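Local coordinates for putative transcriptional regulator (Listeria innocua, PDB 3LWF), which probably binds DNA as a transcription factor of the Rrf2 family, through a winged helix-turn-helix domain, with two copies of the chain in the assembly, at residues Gly29-Leu34 with Gln52-Ser57; Glu35-Ile40 with Asp141-Ser146. One frame throughout, in Å; residues are numbered along the deposited sequence. Where two conformers were deposited one is given.

How the contacts relate
Helix 24-38 supplies one side of both contacts, its middle to contact 1 and its last turn to contact 2, and the two centres lie about 13 Å apart. Contact 1 is a surface contact in which T31 meets K54 and L56 at the junction of helix 47-54 and the turn after it. Contact 2 is partly buried and joins the same helix to the short helix 139-144 through L143. Across both, the touching atoms are carbons; the charges run alongside. E35 of contact 2 receives a long, weak ion pair from K54 of contact 1, and L34 packs on L143, so the two share a border. The second subunit reaches both, most firmly through a salt bridge to K54.

Contact 1: Gly29-Leu34 with Gln52-Ser57; sequences GLTITL and QDKNLS
T31, on helix 24-38, points its CB toward segment 52-57 and meets K54 and, in the following turn, L56, within the helix-turn-helix expected of an Rrf2 regulator. Its methyl does the touching: CG2 is set anti to the backbone N (chi1 -69°, measured to OG1) and reaches K54 CG at 3.8 Å, the two side chains crossing at a slant. More loosely, the same CG2 comes to 4.4 Å from L56 CD1, so the methyl has the start of the lysine chain and a leucine branch as its neighbours. The other branch, OG1, lies beside the backbone N, where it makes weak hydrogen bonds with R27 O and with Q119 of the second subunit. K54 bends at its second torsion (chi2 -53°), then runs extended to NZ, whose strongest partner is E116 of the second subunit; D53 OD2, 3.7 Å from K54 NZ, adds a long ion pair. Past K54 the chain turns in a Schellman motif, with N55 at positive phi, and delivers L56, which also packs on Y28 and on L61 of helix 58-70. S57 N-caps that next helix. Within helix 24-38, G29 O accepts from T33 N at 3.0 Å and from T33 OG1 at 3.2 Å, the two donors arriving from opposite faces of the carbonyl plane.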
loop_
_atom_site.group_PDB
_atom_site.type_symbol
_atom_site.label_atom_id
_atom_site.label_comp_id
_atom_site.label_asym_id
_atom_site.label_seq_id
_atom_site.Cartn_x
_atom_site.Cartn_y
_atom_site.Cartn_z
ATOM N N GLY A 29 1.007 -18.095 -6.807
ATOM C CA GLY A 29 -0.393 -18.458 -6.748
ATOM C C GLY A 29 -1.160 -17.769 -7.870
ATOM O O GLY A 29 -2.002 -18.363 -8.525
ATOM N N LEU A 30 -0.866 -16.492 -8.062
ATOM C CA LEU A 30 -1.450 -15.757 -9.132
ATOM C C LEU A 30 -1.008 -16.324 -10.462
ATOM O O LEU A 30 -1.842 -16.446 -11.357
ATOM C CB LEU A 30 -1.119 -14.260 -9.107
ATOM C CG LEU A 30 -2.133 -13.325 -8.446
ATOM C CD1 LEU A 30 -1.653 -11.855 -8.596
ATOM C CD2 LEU A 30 -3.599 -13.499 -8.989
ATOM N N THR A 31 0.277 -16.630 -10.611
ATOM C CA THR A 31 0.739 -17.199 -11.873
ATOM C C THR A 31 -0.082 -18.479 -12.172
ATOM O O THR A 31 -0.537 -18.674 -13.276
ATOM C CB THR A 31 2.246 -17.455 -11.889
ATOM O OG1 THR A 31 2.939 -16.206 -11.900
ATOM C CG2 THR A 31 2.675 -18.249 -13.146
ATOM N N ILE A 32 -0.300 -19.319 -11.176
ATOM C CA ILE A 32 -0.989 -20.584 -11.402
ATOM C C ILE A 32 -2.443 -20.339 -11.864
ATOM O O ILE A 32 -2.878 -20.853 -12.905
ATOM C CB ILE A 32 -1.035 -21.437 -10.124
ATOM C CG1 ILE A 32 0.338 -22.057 -9.793
ATOM C CG2 ILE A 32 -2.065 -22.554 -10.278
ATOM C CD1 ILE A 32 0.408 -22.603 -8.341
ATOM N N THR A 33 -3.164 -19.525 -11.093
ATOM C CA THR A 33 -4.563 -19.295 -11.370
ATOM C C THR A 33 -4.794 -18.531 -12.644
ATOM O O THR A 33 -5.771 -18.800 -13.342
ATOM C CB THR A 33 -5.291 -18.638 -10.209
ATOM O OG1 THR A 33 -4.676 -17.392 -9.912
ATOM C CG2 THR A 33 -5.222 -19.527 -8.985
ATOM N N LEU A 34 -3.901 -17.606 -12.968
ATOM C CA LEU A 34 -3.971 -16.952 -14.270
ATOM C C LEU A 34 -3.753 -17.905 -15.424
ATOM O O LEU A 34 -4.368 -17.751 -16.502
ATOM C CB LEU A 34 -2.971 -15.790 -14.374
ATOM C CG LEU A 34 -3.261 -14.559 -13.500
ATOM C CD1 LEU A 34 -1.974 -13.656 -13.486
ATOM C CD2 LEU A 34 -4.549 -13.785 -13.902
ATOM N N GLN A 52 7.446 -25.805 -15.985
ATOM C CA GLN A 52 8.370 -25.750 -17.134
ATOM C C GLN A 52 8.179 -24.431 -17.904
ATOM O O GLN A 52 9.137 -23.732 -18.201
ATOM C CB GLN A 52 8.204 -26.979 -18.034
ATOM C CG GLN A 52 8.674 -28.278 -17.360
ATOM C CD GLN A 52 8.402 -29.561 -18.155
ATOM O OE1 GLN A 52 7.568 -29.597 -19.059
ATOM N NE2 GLN A 52 9.107 -30.628 -17.792
ATOM N N ASP A 53 6.937 -24.077 -18.200
ATOM C CA ASP A 53 6.653 -22.854 -18.965
ATOM C C ASP A 53 7.208 -21.572 -18.298
ATOM O O ASP A 53 7.732 -20.702 -18.962
ATOM C CB ASP A 53 5.138 -22.721 -19.169
ATOM C CG ASP A 53 4.761 -21.575 -20.113
ATOM O OD1 ASP A 53 5.428 -21.400 -21.149
ATOM O OD2 ASP A 53 3.793 -20.852 -19.819
ATOM N N LYS A 54 7.093 -21.475 -16.980
ATOM C CA LYS A 54 7.438 -20.257 -16.272
ATOM C C LYS A 54 8.779 -20.346 -15.552
ATOM O O LYS A 54 9.080 -19.472 -14.772
ATOM C CB LYS A 54 6.348 -19.938 -15.234
ATOM C CG LYS A 54 4.961 -19.701 -15.781
ATOM C CD LYS A 54 4.964 -18.629 -16.875
ATOM C CE LYS A 54 3.552 -18.276 -17.355
ATOM N NZ LYS A 54 3.596 -17.362 -18.533
ATOM N N ASN A 55 9.560 -21.408 -15.792
ATOM C CA ASN A 55 10.834 -21.617 -15.099
ATOM C C ASN A 55 10.725 -21.539 -13.568
ATOM O O ASN A 55 11.537 -20.901 -12.909
ATOM C CB ASN A 55 11.892 -20.618 -15.573
ATOM C CG ASN A 55 13.308 -21.058 -15.215
ATOM O OD1 ASN A 55 13.559 -22.240 -14.970
ATOM N ND2 ASN A 55 14.233 -20.112 -15.195
ATOM N N LEU A 56 9.721 -22.202 -13.025
ATOM C CA LEU A 56 9.451 -22.277 -11.606
ATOM C C LEU A 56 9.626 -23.703 -11.128
ATOM O O LEU A 56 9.616 -24.645 -11.916
ATOM C CB LEU A 56 8.006 -21.843 -11.310
ATOM C CG LEU A 56 7.581 -20.439 -11.717
ATOM C CD1 LEU A 56 6.175 -20.170 -11.250
ATOM C CD2 LEU A 56 8.573 -19.425 -11.159
ATOM N N SER A 57 9.795 -23.861 -9.817
ATOM C CA SER A 57 9.905 -25.169 -9.198
ATOM C C SER A 57 8.551 -25.856 -9.082
ATOM O O SER A 57 7.632 -25.371 -8.386
ATOM C CB SER A 57 10.502 -25.051 -7.791
ATOM O OG SER A 57 10.315 -26.271 -7.093
#

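Contact 2: Glu35-Ile40 with Asp141-Ser146; sequences ELAKRI and DLLKHS
L143 holds CG anti to its carbonyl carbon (chi1 -68°), which sends its forked end from helix 139-144 onto the last turn of helix 24-38, where K38 likewise has CG beside its backbone N and is extended beyond it. The two methyls divide the work. CD1 of L143 meets A37 CB at 3.7 Å, a purely apolar touch, while CD2 lies against the lysine chain, 3.8 Å from both K38 CG and K38 CE. Leucine and lysine side chains thus pass each other at an angle, the leucine resting on the aliphatic part and leaving the ammonium to its own partner. That partner is E35: K38 NZ donates to E35 OE2 at 2.9 Å on the syn side of the carboxylate, a little out of its plane. The other oxygen is gripped side-on: R39 NE and R39 NH2 both reach E35 OE1 at 3.1 Å, and that oxygen lies close to the guanidinium plane, at its edge. Three bonds from two cations therefore fix the carboxylate's rotation and would be expected to favour its ionised form. A37 also touches L86 of strand 83-86, and L143 packs on L34. Both helices end here, before R39 and H145. Overall, the contact is helix-to-helix packing in an Rrf2-type fold, flanked by a salt-bridge network of E35, K38 and R39 at the C-terminal end of helix 24-38.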
loop_
_atom_site.group_PDB
_atom_site.type_symbol
_atom_site.label_atom_id
_atom_site.label_comp_id
_atom_site.label_asym_id
_atom_site.label_seq_id
_atom_site.Cartn_x
_atom_site.Cartn_y
_atom_site.Cartn_z
ATOM N N GLU A 35 -2.791 -18.805 -15.282
ATOM C CA GLU A 35 -2.555 -19.786 -16.375
ATOM C C GLU A 35 -3.751 -20.735 -16.522
ATOM O O GLU A 35 -4.140 -21.091 -17.636
ATOM C CB GLU A 35 -1.304 -20.604 -16.118
ATOM C CG GLU A 35 -0.059 -19.811 -16.308
ATOM C CD GLU A 35 0.029 -19.262 -17.708
ATOM O OE1 GLU A 35 -0.087 -20.083 -18.638
ATOM O OE2 GLU A 35 0.165 -18.028 -17.856
ATOM N N LEU A 36 -4.344 -21.126 -15.397
ATOM C CA LEU A 36 -5.562 -21.930 -15.445
ATOM C C LEU A 36 -6.709 -21.134 -16.066
ATOM O O LEU A 36 -7.510 -21.695 -16.817
ATOM C CB LEU A 36 -5.929 -22.494 -14.064
ATOM C CG LEU A 36 -4.908 -23.436 -13.415
ATOM C CD1 LEU A 36 -5.393 -23.842 -12.033
ATOM C CD2 LEU A 36 -4.626 -24.685 -14.251
ATOM N N ALA A 37 -6.762 -19.831 -15.806
ATOM C CA ALA A 37 -7.799 -18.958 -16.378
ATOM C C ALA A 37 -7.651 -18.812 -17.903
ATOM O O ALA A 37 -8.624 -18.890 -18.629
ATOM C CB ALA A 37 -7.811 -17.589 -15.704
ATOM N N LYS A 38 -6.428 -18.660 -18.374
ATOM C CA LYS A 38 -6.170 -18.660 -19.800
ATOM C C LYS A 38 -6.576 -19.968 -20.469
ATOM O O LYS A 38 -6.910 -19.971 -21.648
ATOM C CB LYS A 38 -4.676 -18.463 -20.101
ATOM C CG LYS A 38 -4.128 -17.113 -19.818
ATOM C CD LYS A 38 -2.622 -17.059 -20.091
ATOM C CE LYS A 38 -1.980 -15.897 -19.368
ATOM N NZ LYS A 38 -0.527 -15.836 -19.632
ATOM N N ARG A 39 -6.490 -21.090 -19.765
ATOM C CA ARG A 39 -6.568 -22.371 -20.446
ATOM C C ARG A 39 -7.878 -23.078 -20.155
ATOM O O ARG A 39 -7.984 -24.301 -20.352
ATOM C CB ARG A 39 -5.373 -23.244 -20.047
ATOM C CG ARG A 39 -4.075 -22.775 -20.654
ATOM C CD ARG A 39 -2.832 -23.116 -19.827
ATOM N NE ARG A 39 -1.770 -22.158 -20.119
ATOM C CZ ARG A 39 -1.106 -22.156 -21.273
ATOM N NH1 ARG A 39 -1.355 -23.065 -22.217
ATOM N NH2 ARG A 39 -0.189 -21.246 -21.497
ATOM N N ILE A 40 -8.870 -22.329 -19.687
ATOM C CA ILE A 40 -10.183 -22.905 -19.460
ATOM C C ILE A 40 -10.661 -23.584 -20.745
ATOM O O ILE A 40 -10.550 -23.039 -21.844
ATOM C CB ILE A 40 -11.239 -21.828 -19.087
ATOM C CG1 ILE A 40 -11.102 -21.430 -17.624
ATOM C CG2 ILE A 40 -12.645 -22.379 -19.370
ATOM C CD1 ILE A 40 -11.983 -20.231 -17.218
ATOM N N ASP A 141 -9.967 -9.110 -15.133
ATOM C CA ASP A 141 -9.368 -7.771 -15.138
ATOM C C ASP A 141 -7.863 -7.868 -15.361
ATOM O O ASP A 141 -7.275 -7.084 -16.120
ATOM C CB ASP A 141 -9.617 -7.060 -13.792
ATOM C CG ASP A 141 -11.052 -6.716 -13.571
ATOM O OD1 ASP A 141 -11.780 -6.613 -14.558
ATOM O OD2 ASP A 141 -11.477 -6.589 -12.403
ATOM N N LEU A 142 -7.222 -8.819 -14.686
ATOM C CA LEU A 142 -5.771 -8.895 -14.755
ATOM C C LEU A 142 -5.332 -9.385 -16.135
ATOM O O LEU A 142 -4.450 -8.818 -16.740
ATOM C CB LEU A 142 -5.229 -9.805 -13.681
ATOM C CG LEU A 142 -5.387 -9.337 -12.235
ATOM C CD1 LEU A 142 -4.623 -10.297 -11.319
ATOM C CD2 LEU A 142 -4.917 -7.866 -12.047
ATOM N N LEU A 143 -5.979 -10.422 -16.643
ATOM C CA LEU A 143 -5.663 -10.938 -17.978
ATOM C C LEU A 143 -5.824 -9.878 -19.099
ATOM O O LEU A 143 -5.090 -9.914 -20.073
ATOM C CB LEU A 143 -6.534 -12.171 -18.274
ATOM C CG LEU A 143 -6.267 -13.428 -17.444
ATOM C CD1 LEU A 143 -7.365 -14.449 -17.660
ATOM C CD2 LEU A 143 -4.905 -14.002 -17.820
ATOM N N LYS A 144 -6.773 -8.954 -18.971
ATOM C CA LYS A 144 -6.877 -7.821 -19.928
ATOM C C LYS A 144 -5.752 -6.787 -19.766
ATOM O O LYS A 144 -5.315 -6.160 -20.732
ATOM C CB LYS A 144 -8.190 -7.069 -19.745
ATOM C CG LYS A 144 -9.425 -7.866 -20.021
ATOM C CD LYS A 144 -10.672 -7.029 -19.736
ATOM C CE LYS A 144 -11.948 -7.859 -19.766
ATOM N NZ LYS A 144 -13.107 -7.053 -19.282
ATOM N N HIS A 145 -5.319 -6.603 -18.522
ATOM C CA HIS A 145 -4.287 -5.627 -18.137
ATOM C C HIS A 145 -4.291 -4.333 -18.943
ATOM O O HIS A 145 -3.317 -3.981 -19.600
ATOM C CB HIS A 145 -2.892 -6.254 -18.109
ATOM C CG HIS A 145 -2.472 -6.908 -19.383
ATOM N ND1 HIS A 145 -2.065 -6.194 -20.496
ATOM C CD2 HIS A 145 -2.354 -8.217 -19.705
ATOM C CE1 HIS A 145 -1.711 -7.041 -21.447
ATOM N NE2 HIS A 145 -1.894 -8.274 -21.000
ATOM N N SER A 146 -5.380 -3.595 -18.848
ATOM C CA SER A 146 -5.530 -2.432 -19.698
ATOM C C SER A 146 -5.153 -1.093 -19.043
ATOM O O SER A 146 -5.250 -0.093 -19.711
ATOM C CB SER A 146 -6.956 -2.382 -20.274
ATOM O OG SER A 146 -7.898 -2.128 -19.259
#